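Local coordinates for erythrocyte membrane protein 1 (Plasmodium falciparum, PDB 2XU0) that probably binds receptors on host cells as an adhesion protein of the parasite-infected erythrocyte, this chain being its N-terminal segment and first Duffy-binding-like domain, implicated in rosetting, at residues I331-R339 / S462-C470. The protein carries 10 engineered substitutions. Residues are numbered along the deposited sequence; the frame is centred on the assembly and turned at random.
Sequences IDKVKKECR and SISEYCKTC
Lys335 lays its aliphatic chain across one face of the Tyr466 ring, a CH-pi contact in which Lys335 CG sits 3.7 Å from the centroid of the Tyr466 ring and 12° off the ring normal. CG is anti to the backbone N (chi1 -164°) and the chain runs on extended, which carries the ammonium past the ring to the phenol end; there Lys335 NZ makes a weak hydrogen bond of 3.3 Å to Tyr466 OH. The opposite face of the ring is covered by CG of Glu465, its own neighbour in sequence, so the phenol is held between the methylenes of Lys335 and Glu465. Ile331 CG2 and Arg339 NE approach at the ring edge, near its plane. The Arg339 guanidinium stands 77° from that plane, with Tyr466 CD1 3.7 Å above its centre; bent at chi2 and chi3, the chain brings Arg339 NH2 to Glu465 OE1, a long salt bridge of 3.5 Å. A water takes a hydrogen bond from Arg339 NH1 (2.9 Å) and lies within bonding distance of Tyr466 O, bridging the guanidinium and the loop backbone. In the C-terminal subdomain of this Duffy-binding-like domain, the contact joins the end of helix 311-338 to the cysteine-bearing loop after helix 457-460, and disulfides Cys338-Cys373 and Cys467-Cys377 fasten both partners to helix 371-407. At the CB end of the tyrosine and beside Cys467 the packing is apolar: Val334 CG1 lies 3.6 Å from Cys467 SG, and Cys338 CB is 3.8 Å from Tyr466 CB. Ser464 shapes the loop by an ST turn, its OG accepting from Tyr466 N at 3.2 Å, while Ile331 CD1 packs against CB and OG of Ser464.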
# COMPACT_ATOMS: atom_id res chain seq x y z
N ILE A 331 -15.53 13.34 1.55
CA ILE A 331 -15.83 14.77 1.64
C ILE A 331 -16.91 15.18 0.63
O ILE A 331 -17.81 15.95 0.97
CB ILE A 331 -14.55 15.64 1.53
CG1 ILE A 331 -13.64 15.52 2.78
CG2 ILE A 331 -14.84 17.13 1.17
CD1 ILE A 331 -14.15 16.14 4.03
N ASP A 332 -16.82 14.64 -0.61
CA ASP A 332 -17.77 14.86 -1.70
C ASP A 332 -19.18 14.40 -1.35
O ASP A 332 -20.14 15.12 -1.66
CB ASP A 332 -17.27 14.22 -3.01
CG ASP A 332 -16.10 14.95 -3.64
OD1 ASP A 332 -15.35 14.31 -4.42
OD2 ASP A 332 -15.94 16.17 -3.37
N LYS A 333 -19.31 13.25 -0.65
CA LYS A 333 -20.60 12.72 -0.20
C LYS A 333 -21.16 13.59 0.92
O LYS A 333 -22.38 13.80 0.99
CB LYS A 333 -20.48 11.25 0.24
CG LYS A 333 -21.59 10.36 -0.30
CD LYS A 333 -22.86 10.40 0.55
CE LYS A 333 -24.00 9.59 -0.02
NZ LYS A 333 -24.72 10.31 -1.10
N VAL A 334 -20.28 14.12 1.79
CA VAL A 334 -20.69 15.03 2.87
C VAL A 334 -21.17 16.35 2.25
O VAL A 334 -22.24 16.85 2.63
CB VAL A 334 -19.56 15.24 3.91
CG1 VAL A 334 -19.82 16.46 4.79
CG2 VAL A 334 -19.36 13.98 4.76
N LYS A 335 -20.42 16.85 1.25
CA LYS A 335 -20.78 18.08 0.57
C LYS A 335 -22.18 17.98 -0.09
O LYS A 335 -22.98 18.89 0.09
CB LYS A 335 -19.70 18.53 -0.44
CG LYS A 335 -19.88 19.98 -0.87
CD LYS A 335 -18.92 20.45 -1.94
CE LYS A 335 -19.16 21.92 -2.18
NZ LYS A 335 -18.08 22.55 -3.00
N LYS A 336 -22.49 16.87 -0.79
CA LYS A 336 -23.82 16.73 -1.42
C LYS A 336 -25.00 16.74 -0.44
O LYS A 336 -26.09 17.17 -0.83
CB LYS A 336 -23.89 15.59 -2.46
CG LYS A 336 -24.05 14.19 -1.90
CD LYS A 336 -24.28 13.15 -3.01
CE LYS A 336 -25.73 12.96 -3.39
NZ LYS A 336 -25.89 11.93 -4.46
N GLU A 337 -24.78 16.33 0.82
CA GLU A 337 -25.80 16.34 1.87
C GLU A 337 -25.78 17.64 2.71
O GLU A 337 -26.72 17.85 3.47
CB GLU A 337 -25.63 15.12 2.80
CG GLU A 337 -25.63 13.77 2.10
CD GLU A 337 -26.82 13.48 1.20
OE1 GLU A 337 -27.97 13.62 1.67
OE2 GLU A 337 -26.59 13.09 0.03
N CYS A 338 -24.71 18.46 2.61
CA CYS A 338 -24.54 19.66 3.45
C CYS A 338 -24.57 20.99 2.74
O CYS A 338 -25.02 21.97 3.34
CB CYS A 338 -23.28 19.53 4.30
SG CYS A 338 -23.31 18.15 5.47
N ARG A 339 -23.95 21.07 1.57
CA ARG A 339 -23.80 22.33 0.84
C ARG A 339 -24.04 22.14 -0.64
O ARG A 339 -23.37 21.33 -1.30
CB ARG A 339 -22.40 22.92 1.08
CG ARG A 339 -22.35 24.46 1.14
CD ARG A 339 -21.93 24.92 2.52
NE ARG A 339 -20.58 25.48 2.54
CZ ARG A 339 -19.82 25.57 3.63
NH1 ARG A 339 -20.27 25.12 4.80
NH2 ARG A 339 -18.60 26.10 3.56
N SER A 462 -9.64 16.47 11.05
CA SER A 462 -10.69 17.33 11.61
C SER A 462 -12.03 16.97 11.00
O SER A 462 -12.10 16.21 10.04
CB SER A 462 -10.37 18.78 11.27
OG SER A 462 -10.28 18.98 9.87
N ILE A 463 -13.11 17.61 11.50
CA ILE A 463 -14.46 17.50 10.94
C ILE A 463 -14.40 18.21 9.57
O ILE A 463 -13.54 19.09 9.38
CB ILE A 463 -15.54 18.17 11.85
CG1 ILE A 463 -15.26 19.68 12.09
CG2 ILE A 463 -15.78 17.40 13.17
CD1 ILE A 463 -16.47 20.56 11.96
N SER A 464 -15.27 17.83 8.63
CA SER A 464 -15.33 18.49 7.32
C SER A 464 -15.78 19.94 7.53
O SER A 464 -16.58 20.20 8.44
CB SER A 464 -16.34 17.79 6.42
OG SER A 464 -16.57 18.57 5.25
N GLU A 465 -15.32 20.86 6.67
CA GLU A 465 -15.74 22.27 6.71
C GLU A 465 -17.27 22.40 6.53
O GLU A 465 -17.86 23.32 7.08
CB GLU A 465 -14.99 23.12 5.67
CG GLU A 465 -15.33 22.83 4.21
CD GLU A 465 -14.89 23.88 3.21
OE1 GLU A 465 -15.25 25.07 3.39
OE2 GLU A 465 -14.22 23.51 2.23
N TYR A 466 -17.88 21.48 5.78
CA TYR A 466 -19.32 21.43 5.50
C TYR A 466 -20.15 21.06 6.72
O TYR A 466 -21.36 21.25 6.72
CB TYR A 466 -19.61 20.49 4.31
CG TYR A 466 -18.80 20.86 3.09
CD1 TYR A 466 -18.95 22.11 2.48
CD2 TYR A 466 -17.82 20.01 2.59
CE1 TYR A 466 -18.15 22.50 1.40
CE2 TYR A 466 -17.02 20.38 1.50
CZ TYR A 466 -17.19 21.63 0.92
OH TYR A 466 -16.43 22.00 -0.17
N CYS A 467 -19.49 20.58 7.78
CA CYS A 467 -20.07 20.12 9.05
C CYS A 467 -19.97 21.14 10.16
O CYS A 467 -20.54 20.91 11.23
CB CYS A 467 -19.45 18.79 9.47
SG CYS A 467 -19.68 17.48 8.26
N LYS A 468 -19.25 22.27 9.93
CA LYS A 468 -19.10 23.30 10.97
C LYS A 468 -20.47 23.85 11.38
O LYS A 468 -21.44 23.72 10.62
CB LYS A 468 -18.18 24.45 10.52
CG LYS A 468 -16.72 24.04 10.41
CD LYS A 468 -15.86 25.18 9.86
CE LYS A 468 -14.39 24.94 10.05
NZ LYS A 468 -13.84 23.92 9.10
N THR A 469 -20.55 24.45 12.60
CA THR A 469 -21.79 25.07 13.10
C THR A 469 -22.10 26.23 12.15
O THR A 469 -21.18 26.80 11.57
CB THR A 469 -21.62 25.58 14.55
OG1 THR A 469 -20.55 26.53 14.61
CG2 THR A 469 -21.40 24.47 15.55
N CYS A 470 -23.39 26.57 11.96
CA CYS A 470 -23.81 27.68 11.09
C CYS A 470 -23.00 28.94 11.33
O CYS A 470 -22.85 29.31 12.51
CB CYS A 470 -25.30 27.99 11.27
SG CYS A 470 -26.41 26.81 10.48
O HOH W 1 -22.53 23.26 5.08